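Local coordinates for tyrosine-protein phosphatase YwqE (Bacillus subtilis, PDB 3QY7) that removes phosphate from phosphotyrosine in bacterial proteins, working as a manganese-dependent phosphatase with a PHP-like TIM-barrel fold, at residues Ala28-Gly33 and Ile71-Leu76; Ser98-Lys103 and Leu230-Gln235; Ile188-Ser193 and Gln235-Gln240; Ala168-Lys173 and Asn202-Glu207. One frame throughout, in Å; residues are numbered along the deposited sequence.

Interaction 1: residues Ala28-Gly33 and Ile71-Leu76; sequences AAVRQG and IPLHVL
V30 carries CG1 trans to its own amide nitrogen (chi1 164°), which swings CG2 round beside that nitrogen and out toward I71, P72 and L73. L73 likewise has CG trans to its nitrogen (chi1 -172°), and from there CD1 reaches the methyl of A29, the helix residue before V30.

CG2 of V30 is the hub. It sits 3.9 Å from CG2 of I71 and 4.1 Å from CB of L73, and it also rests against the backbone between them, 3.7 Å from the carbonyl O of P72. The proline ring lies across the valine at about a right angle, with P72 CD 4.1 Å from V30 CG2. Beside this cluster, A29 CB meets L73 CD1 at 4.0 Å. No hydrogen bond joins the two segments; apart from the P72 carbonyl O against V30 CG2, apolar groups make the contact.

The backbone shapes both partners. P72 is the centre of an inverse gamma turn, closed by L73 N to I71 O at 2.9 Å, which is consistent with I71, P72 and L73 all touching one valine. On the helix side, the chain leaves helical geometry at G33, whose positive phi belongs to a Schellman motif.

A29 and L73 are buried together against I37 of strand 36-38, while P72 lies exposed near R35. I71 also touches L66 of helix 52-68 and I23 and R27 of helix 19-31. Helix 19-31 links the parallel strands 2-3 and 36-38, a beta-alpha-beta unit of the TIM-like barrel, and its end packs here on the lead-in to the next strand, 74-76.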
loop_
_atom_site.group_PDB
_atom_site.type_symbol
_atom_site.label_atom_id
_atom_site.label_comp_id
_atom_site.label_asym_id
_atom_site.label_seq_id
_atom_site.Cartn_x
_atom_site.Cartn_y
_atom_site.Cartn_z
ATOM N N ALA A 28 9.814 -9.570 -12.011
ATOM C CA ALA A 28 10.589 -8.536 -11.315
ATOM C C ALA A 28 10.395 -8.629 -9.811
ATOM O O ALA A 28 11.356 -8.506 -9.044
ATOM C CB ALA A 28 10.210 -7.174 -11.801
ATOM N N ALA A 29 9.146 -8.844 -9.390
ATOM C CA ALA A 29 8.821 -9.025 -7.980
ATOM C C ALA A 29 9.623 -10.167 -7.377
ATOM O O ALA A 29 10.211 -10.024 -6.313
ATOM C CB ALA A 29 7.306 -9.257 -7.791
ATOM N N VAL A 30 9.690 -11.286 -8.098
ATOM C CA VAL A 30 10.390 -12.452 -7.608
ATOM C C VAL A 30 11.889 -12.144 -7.474
ATOM O O VAL A 30 12.508 -12.521 -6.476
ATOM C CB VAL A 30 10.152 -13.663 -8.529
ATOM C CG1 VAL A 30 11.170 -14.757 -8.272
ATOM C CG2 VAL A 30 8.729 -14.216 -8.335
ATOM N N ARG A 31 12.450 -11.444 -8.454
ATOM C CA ARG A 31 13.881 -11.061 -8.395
ATOM C C ARG A 31 14.187 -10.180 -7.169
ATOM O O ARG A 31 15.293 -10.219 -6.624
ATOM C CB ARG A 31 14.354 -10.415 -9.692
ATOM C CG ARG A 31 14.329 -11.360 -10.905
ATOM C CD ARG A 31 15.070 -10.773 -12.089
ATOM N NE ARG A 31 14.777 -9.352 -12.280
ATOM C CZ ARG A 31 13.829 -8.860 -13.075
ATOM N NH1 ARG A 31 13.047 -9.666 -13.798
ATOM N NH2 ARG A 31 13.676 -7.539 -13.157
ATOM N N GLN A 32 13.176 -9.448 -6.709
ATOM C CA GLN A 32 13.285 -8.576 -5.535
ATOM C C GLN A 32 13.038 -9.292 -4.200
ATOM O O GLN A 32 13.116 -8.665 -3.132
ATOM C CB GLN A 32 12.308 -7.386 -5.686
ATOM C CG GLN A 32 12.692 -6.362 -6.735
ATOM C CD GLN A 32 13.715 -5.348 -6.238
ATOM O OE1 GLN A 32 14.245 -5.474 -5.134
ATOM N NE2 GLN A 32 13.958 -4.315 -7.034
ATOM N N GLY A 33 12.740 -10.590 -4.239
ATOM C CA GLY A 33 12.490 -11.353 -3.024
ATOM C C GLY A 33 11.048 -11.365 -2.564
ATOM O O GLY A 33 10.752 -11.826 -1.472
ATOM N N ILE A 71 6.323 -19.281 -12.416
ATOM C CA ILE A 71 6.763 -18.125 -11.618
ATOM C C ILE A 71 6.271 -18.277 -10.171
ATOM O O ILE A 71 5.065 -18.381 -9.938
ATOM C CB ILE A 71 6.267 -16.800 -12.231
ATOM C CG1 ILE A 71 6.804 -16.650 -13.664
ATOM C CG2 ILE A 71 6.674 -15.608 -11.314
ATOM C CD1 ILE A 71 6.129 -15.568 -14.487
ATOM N N PRO A 72 7.203 -18.300 -9.188
ATOM C CA PRO A 72 6.810 -18.556 -7.793
ATOM C C PRO A 72 6.301 -17.281 -7.113
ATOM O O PRO A 72 6.967 -16.713 -6.258
ATOM C CB PRO A 72 8.108 -19.056 -7.157
ATOM C CG PRO A 72 9.192 -18.411 -7.974
ATOM C CD PRO A 72 8.665 -18.187 -9.344
ATOM N N LEU A 73 5.126 -16.842 -7.516
ATOM C CA LEU A 73 4.483 -15.701 -6.910
ATOM C C LEU A 73 2.998 -15.936 -6.710
ATOM O O LEU A 73 2.373 -16.388 -7.593
ATOM C CB LEU A 73 4.676 -14.474 -7.759
ATOM C CG LEU A 73 4.171 -13.219 -7.048
ATOM C CD1 LEU A 73 5.195 -12.419 -6.538
ATOM C CD2 LEU A 73 3.144 -12.456 -7.759
ATOM N N HIS A 74 2.469 -15.578 -5.552
ATOM C CA HIS A 74 1.037 -15.748 -5.258
ATOM C C HIS A 74 0.390 -14.383 -5.093
ATOM O O HIS A 74 0.871 -13.553 -4.313
ATOM C CB HIS A 74 0.898 -16.600 -3.988
ATOM C CG HIS A 74 -0.512 -16.918 -3.566
ATOM N ND1 HIS A 74 -1.552 -17.130 -4.446
ATOM C CD2 HIS A 74 -1.017 -17.156 -2.332
ATOM C CE1 HIS A 74 -2.645 -17.435 -3.770
ATOM N NE2 HIS A 74 -2.345 -17.467 -2.487
ATOM N N VAL A 75 -0.671 -14.152 -5.867
ATOM C CA VAL A 75 -1.427 -12.905 -5.846
ATOM C C VAL A 75 -2.720 -13.102 -5.039
ATOM O O VAL A 75 -3.506 -14.028 -5.299
ATOM C CB VAL A 75 -1.752 -12.424 -7.282
ATOM C CG1 VAL A 75 -2.449 -11.075 -7.234
ATOM C CG2 VAL A 75 -0.461 -12.308 -8.087
ATOM N N LEU A 76 -2.907 -12.229 -4.047
ATOM C CA LEU A 76 -4.100 -12.205 -3.213
ATOM C C LEU A 76 -4.950 -10.953 -3.506
ATOM O O LEU A 76 -4.444 -9.953 -4.037
ATOM C CB LEU A 76 -3.697 -12.252 -1.738
ATOM C CG LEU A 76 -3.062 -13.593 -1.355
ATOM C CD1 LEU A 76 -2.421 -13.467 0.002
ATOM C CD2 LEU A 76 -4.103 -14.705 -1.367
#

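Interaction 2: residues Ser98-Lys103 and Leu230-Gln235; sequences SLNDTK and LLLRNQ
K103 and N234 lie across each other at about a right angle, and the backbone of K103 takes hold of the asparagine: K103 N donates to N234 OD1 at 2.8 Å. The bond is fairly straight at hydrogen (162°), but the donor stands 38° above the carboxamide plane, off the lone-pair direction. The lysine chain then curls round the same oxygen. CG starts between the backbone N and the carbonyl carbon, and a bend at chi3 brings NZ back toward the helix end, where a water accepts from K103 NZ at 2.6 Å and donates to N234 O at 2.7 Å. A positive charge so near a helix C terminus is probably favourable.

T102 turns a methyl inward, its CG2 only 3.3 Å from the carbonyl O of L231. Its hydroxyl faces its own loop, donating to L99 O in the carbonyl plane, an oxygen that T102 N also uses. L99 and L231 meet at roughly right angles, CD1 to CD1, 3.9 Å apart. Separately, N100 ND2 rests 3.4 Å from L232 CD1 and makes a weak hydrogen bond to L232 O.

L231 also touches I38 and Y104, from two different barrel strands. K103 and N234 lie at the start of strand 104-108, whose far end carries the metal ligand E108, whereas the side chain of L99 reaches inward to about 10 Å from an iron ion. Helix 219-232 finishes in a Schellman motif, with N234 at positive phi, and the loop leading into this barrel strand packs against its terminal turn.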
loop_
_atom_site.group_PDB
_atom_site.type_symbol
_atom_site.label_atom_id
_atom_site.label_comp_id
_atom_site.label_asym_id
_atom_site.label_seq_id
_atom_site.Cartn_x
_atom_site.Cartn_y
_atom_site.Cartn_z
ATOM N N SER A 98 -11.088 -5.313 1.557
ATOM C CA SER A 98 -9.946 -4.997 2.387
ATOM C C SER A 98 -8.760 -5.809 1.866
ATOM O O SER A 98 -8.915 -6.611 0.938
ATOM C CB SER A 98 -10.228 -5.286 3.859
ATOM O OG SER A 98 -10.584 -6.650 4.025
ATOM N N LEU A 99 -7.579 -5.557 2.419
ATOM C CA LEU A 99 -6.363 -6.199 1.925
ATOM C C LEU A 99 -6.396 -7.668 2.320
ATOM O O LEU A 99 -6.405 -7.991 3.493
ATOM C CB LEU A 99 -5.116 -5.485 2.489
ATOM C CG LEU A 99 -4.946 -3.998 2.094
ATOM C CD1 LEU A 99 -3.809 -3.387 2.853
ATOM C CD2 LEU A 99 -4.722 -3.862 0.565
ATOM N N ASN A 100 -6.425 -8.553 1.321
ATOM C CA ASN A 100 -6.527 -9.978 1.564
ATOM C C ASN A 100 -7.663 -10.340 2.522
ATOM O O ASN A 100 -7.534 -11.262 3.331
ATOM C CB ASN A 100 -5.188 -10.545 2.080
ATOM C CG ASN A 100 -5.172 -12.059 2.073
ATOM O OD1 ASN A 100 -5.749 -12.669 1.191
ATOM N ND2 ASN A 100 -4.516 -12.666 3.068
ATOM N N ASP A 101 -8.760 -9.591 2.447
ATOM C CA ASP A 101 -9.928 -9.843 3.315
ATOM C C ASP A 101 -9.622 -9.741 4.815
ATOM O O ASP A 101 -10.350 -10.294 5.640
ATOM C CB ASP A 101 -10.538 -11.224 2.996
ATOM C CG ASP A 101 -11.082 -11.314 1.594
ATOM O OD1 ASP A 101 -10.779 -12.326 0.914
ATOM O OD2 ASP A 101 -11.789 -10.376 1.144
ATOM N N THR A 102 -8.547 -9.046 5.176
ATOM C CA THR A 102 -8.191 -8.826 6.576
ATOM C C THR A 102 -8.828 -7.550 7.113
ATOM O O THR A 102 -9.591 -6.896 6.422
ATOM C CB THR A 102 -6.673 -8.686 6.757
ATOM O OG1 THR A 102 -6.245 -7.439 6.167
ATOM C CG2 THR A 102 -5.943 -9.876 6.126
ATOM N N LYS A 103 -8.473 -7.192 8.344
ATOM C CA LYS A 103 -8.969 -5.967 8.953
ATOM C C LYS A 103 -8.309 -4.715 8.401
ATOM O O LYS A 103 -8.717 -3.619 8.753
ATOM C CB LYS A 103 -8.770 -6.007 10.461
ATOM C CG LYS A 103 -7.343 -5.785 10.927
ATOM C CD LYS A 103 -7.257 -5.827 12.433
ATOM C CE LYS A 103 -7.391 -7.232 12.939
ATOM N NZ LYS A 103 -7.621 -7.218 14.421
ATOM N N LEU A 230 2.371 -9.879 9.396
ATOM C CA LEU A 230 1.307 -9.770 10.391
ATOM C C LEU A 230 -0.017 -9.405 9.748
ATOM O O LEU A 230 -1.053 -9.988 10.071
ATOM C CB LEU A 230 1.659 -8.755 11.501
ATOM C CG LEU A 230 2.851 -9.126 12.379
ATOM C CD1 LEU A 230 3.292 -7.902 13.148
ATOM C CD2 LEU A 230 2.520 -10.293 13.326
ATOM N N LEU A 231 0.017 -8.445 8.827
ATOM C CA LEU A 231 -1.173 -8.060 8.077
ATOM C C LEU A 231 -1.748 -9.261 7.328
ATOM O O LEU A 231 -2.932 -9.514 7.392
ATOM C CB LEU A 231 -0.847 -6.916 7.105
ATOM C CG LEU A 231 -1.952 -6.483 6.154
ATOM C CD1 LEU A 231 -1.800 -5.010 5.755
ATOM C CD2 LEU A 231 -2.047 -7.365 4.910
ATOM N N LEU A 232 -0.921 -9.996 6.619
ATOM C CA LEU A 232 -1.406 -11.114 5.848
ATOM C C LEU A 232 -2.193 -12.096 6.678
ATOM O O LEU A 232 -3.201 -12.596 6.197
ATOM C CB LEU A 232 -0.265 -11.816 5.116
ATOM C CG LEU A 232 -0.735 -12.753 4.002
ATOM C CD1 LEU A 232 -1.252 -11.914 2.887
ATOM C CD2 LEU A 232 0.377 -13.530 3.483
ATOM N N ARG A 233 -1.709 -12.343 7.901
ATOM C CA ARG A 233 -2.278 -13.281 8.882
ATOM C C ARG A 233 -3.427 -12.673 9.694
ATOM O O ARG A 233 -3.988 -13.340 10.565
ATOM C CB ARG A 233 -1.203 -13.745 9.879
ATOM C CG ARG A 233 -0.094 -14.629 9.319
ATOM C CD ARG A 233 0.988 -14.886 10.368
ATOM N NE ARG A 233 1.981 -15.861 9.907
ATOM C CZ ARG A 233 1.878 -17.184 10.073
ATOM N NH1 ARG A 233 0.834 -17.707 10.704
ATOM N NH2 ARG A 233 2.830 -17.983 9.615
ATOM N N ASN A 234 -3.760 -11.420 9.403
ATOM C CA ASN A 234 -4.795 -10.665 10.118
ATOM C C ASN A 234 -4.463 -10.454 11.598
ATOM O O ASN A 234 -5.352 -10.358 12.452
ATOM C CB ASN A 234 -6.180 -11.296 9.935
ATOM C CG ASN A 234 -7.306 -10.317 10.217
ATOM O OD1 ASN A 234 -7.175 -9.112 10.002
ATOM N ND2 ASN A 234 -8.404 -10.828 10.741
ATOM N N GLN A 235 -3.169 -10.386 11.881
ATOM C CA GLN A 235 -2.657 -10.072 13.210
ATOM C C GLN A 235 -2.493 -8.569 13.386
ATOM O O GLN A 235 -2.571 -7.813 12.429
ATOM C CB GLN A 235 -1.299 -10.749 13.443
ATOM C CG GLN A 235 -1.355 -12.264 13.518
ATOM C CD GLN A 235 -2.329 -12.741 14.552
ATOM O OE1 GLN A 235 -3.422 -13.198 14.219
ATOM N NE2 GLN A 235 -1.953 -12.626 15.822
HETATM O O HOH W 1 -6.029 -9.212 14.778
#

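Interaction 3: residues Ile188-Ser193 and Gln235-Gln240; sequences IHFVAS and QTIFRQ
H189, just ahead of strand 190-192, and R239, in the irregular chain after helix 219-232, have the closest alpha carbons, 6.9 Å apart, and no hydrogen bond runs directly between the two segments. The contact fastens that tail to the start of the outermost strand of the five-stranded parallel sheet in this TIM-barrel protein.

I237 supplies the apolar part by dividing its branches. With chi1 at 53°, CG1 is placed between the backbone N and the carbonyl carbon, and CD1 arrives at H189 CB, 3.8 Å away. The other branch, CG2, lies beside the backbone N and meets the far end of the next ring, 3.6 Å from F190 CZ. Both H189 and F190 meet the isoleucine at about right angles.

R239 comes to the imidazole next to I237. Its CG is 3.8 Å from H189 CD2; a bend at chi3 then folds the guanidinium back, so that H189 NE2 lies over one of its faces, toward the rim. The planes differ by 36°, too much for a parallel stack. R239 NH2 is bonded to A158 O.

A water in the imidazole plane sits 2.9 Å from H189 NE2 and donates to Q240 O, while ND1 is hydrogen-bonded to S160 N on strand 159-163. The two bonds probably help to hold the ring's rotation. Since S160 N is a backbone amide and can only donate, its bond is consistent with an imidazole not protonated at ND1; the charge of R239, with NE 4.1 Å from H189 NE2, would probably also disfavour a positively charged histidine.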
loop_
_atom_site.group_PDB
_atom_site.type_symbol
_atom_site.label_atom_id
_atom_site.label_comp_id
_atom_site.label_asym_id
_atom_site.label_seq_id
_atom_site.Cartn_x
_atom_site.Cartn_y
_atom_site.Cartn_z
ATOM N N ILE A 188 5.166 5.485 9.773
ATOM C CA ILE A 188 5.075 4.523 8.678
ATOM C C ILE A 188 5.121 3.112 9.263
ATOM O O ILE A 188 5.935 2.830 10.137
ATOM C CB ILE A 188 6.286 4.697 7.719
ATOM C CG1 ILE A 188 6.334 6.120 7.137
ATOM C CG2 ILE A 188 6.316 3.620 6.616
ATOM C CD1 ILE A 188 5.090 6.609 6.358
ATOM N N HIS A 189 4.263 2.230 8.741
ATOM C CA HIS A 189 4.151 0.864 9.262
ATOM C C HIS A 189 4.442 -0.219 8.237
ATOM O O HIS A 189 4.684 -1.354 8.625
ATOM C CB HIS A 189 2.789 0.681 9.917
ATOM C CG HIS A 189 2.503 1.757 10.916
ATOM N ND1 HIS A 189 1.887 2.938 10.564
ATOM C CD2 HIS A 189 2.842 1.879 12.220
ATOM C CE1 HIS A 189 1.819 3.725 11.624
ATOM N NE2 HIS A 189 2.395 3.110 12.642
ATOM N N PHE A 190 4.436 0.142 6.956
ATOM C CA PHE A 190 4.674 -0.790 5.843
ATOM C C PHE A 190 5.490 -0.093 4.755
ATOM O O PHE A 190 5.404 1.134 4.593
ATOM C CB PHE A 190 3.357 -1.223 5.168
ATOM C CG PHE A 190 2.306 -1.734 6.104
ATOM C CD1 PHE A 190 2.308 -3.067 6.520
ATOM C CD2 PHE A 190 1.270 -0.898 6.518
ATOM C CE1 PHE A 190 1.315 -3.551 7.365
ATOM C CE2 PHE A 190 0.257 -1.382 7.366
ATOM C CZ PHE A 190 0.275 -2.702 7.785
ATOM N N VAL A 191 6.254 -0.873 3.993
ATOM C CA VAL A 191 6.863 -0.390 2.765
ATOM C C VAL A 191 6.326 -1.277 1.643
ATOM O O VAL A 191 6.265 -2.513 1.790
ATOM C CB VAL A 191 8.408 -0.484 2.812
ATOM C CG1 VAL A 191 9.008 0.222 1.607
ATOM C CG2 VAL A 191 8.961 0.082 4.126
ATOM N N ALA A 192 5.885 -0.667 0.552
ATOM C CA ALA A 192 5.311 -1.433 -0.542
ATOM C C ALA A 192 5.613 -0.781 -1.881
ATOM O O ALA A 192 5.908 0.417 -1.947
ATOM C CB ALA A 192 3.774 -1.619 -0.347
ATOM N N SER A 193 5.512 -1.575 -2.941
ATOM C CA SER A 193 5.926 -1.130 -4.274
ATOM C C SER A 193 5.047 -0.082 -4.915
ATOM O O SER A 193 5.563 0.842 -5.555
ATOM C CB SER A 193 6.028 -2.316 -5.246
ATOM O OG SER A 193 4.732 -2.815 -5.587
ATOM N N GLN A 235 -3.169 -10.386 11.881
ATOM C CA GLN A 235 -2.657 -10.072 13.210
ATOM C C GLN A 235 -2.493 -8.569 13.386
ATOM O O GLN A 235 -2.571 -7.813 12.429
ATOM C CB GLN A 235 -1.299 -10.749 13.443
ATOM C CG GLN A 235 -1.355 -12.264 13.518
ATOM C CD GLN A 235 -2.329 -12.741 14.552
ATOM O OE1 GLN A 235 -3.422 -13.198 14.219
ATOM N NE2 GLN A 235 -1.953 -12.626 15.822
ATOM N N THR A 236 -2.251 -8.151 14.617
ATOM C CA THR A 236 -2.054 -6.745 14.915
ATOM C C THR A 236 -0.614 -6.355 14.590
ATOM O O THR A 236 0.313 -7.017 15.041
ATOM C CB THR A 236 -2.384 -6.472 16.389
ATOM O OG1 THR A 236 -3.748 -6.842 16.635
ATOM C CG2 THR A 236 -2.184 -4.985 16.730
ATOM N N ILE A 237 -0.431 -5.308 13.772
ATOM C CA ILE A 237 0.898 -4.814 13.408
ATOM C C ILE A 237 1.630 -4.193 14.599
ATOM O O ILE A 237 0.998 -3.797 15.598
ATOM C CB ILE A 237 0.846 -3.782 12.253
ATOM C CG1 ILE A 237 -0.134 -2.644 12.570
ATOM C CG2 ILE A 237 0.435 -4.464 10.943
ATOM C CD1 ILE A 237 0.180 -1.334 11.832
ATOM N N PHE A 238 2.956 -4.107 14.481
ATOM C CA PHE A 238 3.785 -3.509 15.518
ATOM C C PHE A 238 3.994 -2.037 15.232
ATOM O O PHE A 238 4.303 -1.634 14.100
ATOM C CB PHE A 238 5.134 -4.217 15.643
ATOM C CG PHE A 238 5.027 -5.692 15.929
ATOM C CD1 PHE A 238 5.966 -6.574 15.408
ATOM C CD2 PHE A 238 3.994 -6.196 16.733
ATOM C CE1 PHE A 238 5.886 -7.941 15.677
ATOM C CE2 PHE A 238 3.902 -7.561 16.995
ATOM C CZ PHE A 238 4.856 -8.430 16.460
ATOM N N ARG A 239 3.828 -1.236 16.274
ATOM C CA ARG A 239 3.952 0.203 16.160
ATOM C C ARG A 239 4.936 0.716 17.191
ATOM O O ARG A 239 5.079 0.153 18.281
ATOM C CB ARG A 239 2.584 0.877 16.370
ATOM C CG ARG A 239 1.501 0.375 15.423
ATOM C CD ARG A 239 0.092 0.689 15.919
ATOM N NE ARG A 239 -0.335 1.995 15.455
ATOM C CZ ARG A 239 -1.227 2.223 14.492
ATOM N NH1 ARG A 239 -1.863 1.242 13.860
ATOM N NH2 ARG A 239 -1.488 3.470 14.172
ATOM N N GLN A 240 5.618 1.794 16.828
ATOM C CA GLN A 240 6.423 2.552 17.776
ATOM C C GLN A 240 5.677 3.871 18.063
ATOM O O GLN A 240 4.801 4.281 17.273
ATOM C CB GLN A 240 7.837 2.790 17.221
ATOM C CG GLN A 240 8.671 1.515 16.987
ATOM C CD GLN A 240 9.021 0.752 18.258
ATOM O OE1 GLN A 240 9.006 -0.485 18.273
ATOM N NE2 GLN A 240 9.340 1.477 19.327
HETATM O O HOH W 2 2.842 4.363 15.190
#

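Interaction 4: residues Ala168-Lys173 and Asn202-Glu207; sequences AGIFGK and NFHTQE
I170 lays its CG2 methyl over one face of the H204 imidazole, a CH-pi contact 3.6 Å from CG2 to the ring centroid and just 10° off the ring normal. The isoleucine belongs to a type I beta turn that starts at G169, the glycine of the Schellman motif ending helix 164-168, and runs to G172; H204 occupies the N-cap position of helix 205-216. A helix end in the barrel's outer layer thus packs against a helix start.

The torsion of I170 (chi1 71°) sets CG1 between the backbone N and the carbonyl carbon. CG2 can then cover the imidazole, while CG1 lies over the centre of the F171 ring. Farther out, CD1 is 3.7 Å from H204 CD2. The F171 ring also makes a cation-pi contact with R139.

Beyond the imidazole, nearer the helix, the contact continues through small groups. A168 aims its methyl at the first turn, and E207 meets it with CB; in the conformer given, the glutamate's chain bends away and OE1 meets Q32 NE2. The A168 methyl touches both residues, 3.9 Å from E207 CB and 4.0 Å from H204 CB.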
loop_
_atom_site.group_PDB
_atom_site.type_symbol
_atom_site.label_atom_id
_atom_site.label_comp_id
_atom_site.label_asym_id
_atom_site.label_seq_id
_atom_site.Cartn_x
_atom_site.Cartn_y
_atom_site.Cartn_z
ATOM N N ALA A 168 13.769 4.957 -2.360
ATOM C CA ALA A 168 14.861 4.595 -3.279
ATOM C C ALA A 168 15.305 5.771 -4.151
ATOM O O ALA A 168 16.352 5.703 -4.802
ATOM C CB ALA A 168 14.460 3.405 -4.151
ATOM N N GLY A 169 14.508 6.836 -4.170
ATOM C CA GLY A 169 14.836 8.055 -4.923
ATOM C C GLY A 169 14.357 8.123 -6.366
ATOM O O GLY A 169 14.631 9.121 -7.055
ATOM N N ILE A 170 13.634 7.100 -6.837
ATOM C CA ILE A 170 13.212 7.055 -8.258
ATOM C C ILE A 170 12.119 8.063 -8.622
ATOM O O ILE A 170 11.783 8.249 -9.801
ATOM C CB ILE A 170 12.826 5.630 -8.747
ATOM C CG1 ILE A 170 11.497 5.178 -8.129
ATOM C CG2 ILE A 170 13.987 4.637 -8.512
ATOM C CD1 ILE A 170 10.953 3.867 -8.673
ATOM N N PHE A 171 11.562 8.708 -7.606
ATOM C CA PHE A 171 10.590 9.759 -7.831
ATOM C C PHE A 171 11.155 11.109 -7.412
ATOM O O PHE A 171 10.414 12.077 -7.203
ATOM C CB PHE A 171 9.263 9.436 -7.140
ATOM C CG PHE A 171 8.651 8.138 -7.600
ATOM C CD1 PHE A 171 8.439 7.890 -8.960
ATOM C CD2 PHE A 171 8.283 7.162 -6.673
ATOM C CE1 PHE A 171 7.873 6.690 -9.397
ATOM C CE2 PHE A 171 7.714 5.958 -7.093
ATOM C CZ PHE A 171 7.511 5.717 -8.460
ATOM N N GLY A 172 12.469 11.145 -7.260
ATOM C CA GLY A 172 13.144 12.383 -7.016
ATOM C C GLY A 172 13.710 12.526 -5.651
ATOM O O GLY A 172 13.394 11.774 -4.835
ATOM N N LYS A 173 14.561 13.510 -5.453
ATOM C CA LYS A 173 15.377 13.667 -4.287
ATOM C C LYS A 173 14.569 14.161 -3.147
ATOM O O LYS A 173 14.891 13.957 -2.014
ATOM C CB LYS A 173 16.444 14.726 -4.571
ATOM C CG LYS A 173 17.831 14.310 -4.347
ATOM C CD LYS A 173 18.886 15.470 -4.518
ATOM C CE LYS A 173 18.494 16.806 -3.942
ATOM N NZ LYS A 173 19.521 17.849 -4.228
ATOM N N ASN A 202 8.222 0.890 -10.964
ATOM C CA ASN A 202 8.463 -0.495 -10.684
ATOM C C ASN A 202 8.755 -0.790 -9.204
ATOM O O ASN A 202 8.304 -0.069 -8.409
ATOM C CB ASN A 202 9.494 -1.045 -11.609
ATOM C CG ASN A 202 10.743 -0.315 -11.525
ATOM O OD1 ASN A 202 10.949 0.422 -10.606
ATOM N ND2 ASN A 202 11.611 -0.539 -12.449
ATOM N N PHE A 203 9.383 -1.885 -8.854
ATOM C CA PHE A 203 9.425 -2.245 -7.456
ATOM C C PHE A 203 10.464 -1.540 -6.526
ATOM O O PHE A 203 10.069 -0.878 -5.604
ATOM C CB PHE A 203 9.567 -3.766 -7.347
ATOM C CG PHE A 203 8.356 -4.517 -7.791
ATOM C CD1 PHE A 203 8.124 -4.728 -9.118
ATOM C CD2 PHE A 203 7.425 -4.987 -6.904
ATOM C CE1 PHE A 203 7.029 -5.356 -9.536
ATOM C CE2 PHE A 203 6.362 -5.615 -7.336
ATOM C CZ PHE A 203 6.141 -5.792 -8.663
ATOM N N HIS A 204 11.753 -1.651 -6.844
ATOM C CA HIS A 204 12.797 -0.984 -6.054
ATOM C C HIS A 204 12.796 -1.386 -4.574
ATOM O O HIS A 204 13.188 -0.631 -3.678
ATOM C CB HIS A 204 12.788 0.531 -6.325
ATOM C CG HIS A 204 13.512 0.873 -7.588
ATOM N ND1 HIS A 204 14.867 1.129 -7.618
ATOM C CD2 HIS A 204 13.104 0.871 -8.876
ATOM C CE1 HIS A 204 15.249 1.331 -8.866
ATOM N NE2 HIS A 204 14.194 1.193 -9.648
ATOM N N THR A 205 12.368 -2.622 -4.355
ATOM C CA THR A 205 12.176 -3.186 -3.032
ATOM C C THR A 205 13.473 -3.263 -2.221
ATOM O O THR A 205 13.544 -2.757 -1.095
ATOM C CB THR A 205 11.563 -4.599 -3.156
ATOM O OG1 THR A 205 10.497 -4.569 -4.123
ATOM C CG2 THR A 205 11.027 -5.066 -1.828
ATOM N N GLN A 206 14.490 -3.899 -2.794
ATOM C CA GLN A 206 15.771 -4.067 -2.108
ATOM C C GLN A 206 16.477 -2.736 -1.909
ATOM O O GLN A 206 17.098 -2.506 -0.850
ATOM C CB GLN A 206 16.652 -5.061 -2.865
ATOM C CG GLN A 206 16.113 -6.494 -2.815
ATOM C CD GLN A 206 16.034 -7.090 -1.417
ATOM O OE1 GLN A 206 16.827 -6.764 -0.528
ATOM N NE2 GLN A 206 15.071 -7.974 -1.219
ATOM N N GLU A 207 16.351 -1.861 -2.898
ATOM C CA GLU A 207 16.947 -0.535 -2.844
ATOM C C GLU A 207 16.421 0.249 -1.636
ATOM O O GLU A 207 17.206 0.817 -0.866
ATOM C CB GLU A 207 16.709 0.181 -4.171
ATOM C CG GLU A 207 17.426 -0.497 -5.354
ATOM C CD GLU A 207 16.622 -1.562 -6.127
ATOM O OE1 GLU A 207 15.762 -2.299 -5.566
ATOM O OE2 GLU A 207 16.901 -1.673 -7.350
#

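How the interactions relate
From the N terminus, interaction 1 closes first, joining helix 19-31 to the approach of strand 74-76 before any other contact opens. Interaction 2 then spans most of the remaining chain, tying the approach of strand 104-108 to the end of helix 219-232. Nested inside that loop, interaction 4 joins the end of helix 164-168 to the start of helix 205-216. Interaction 3 crosses both: it opens at 188-193, between the segments of interaction 4, and binds strand 190-192 to the tail at 235-240, sharing Q235 with interaction 2. In space, L76 packs on L232 (1 and 2), Q32 probably hydrogen-bonds to Q206 and E207 (1 and 4), and F190 meets L231 (2 and 3).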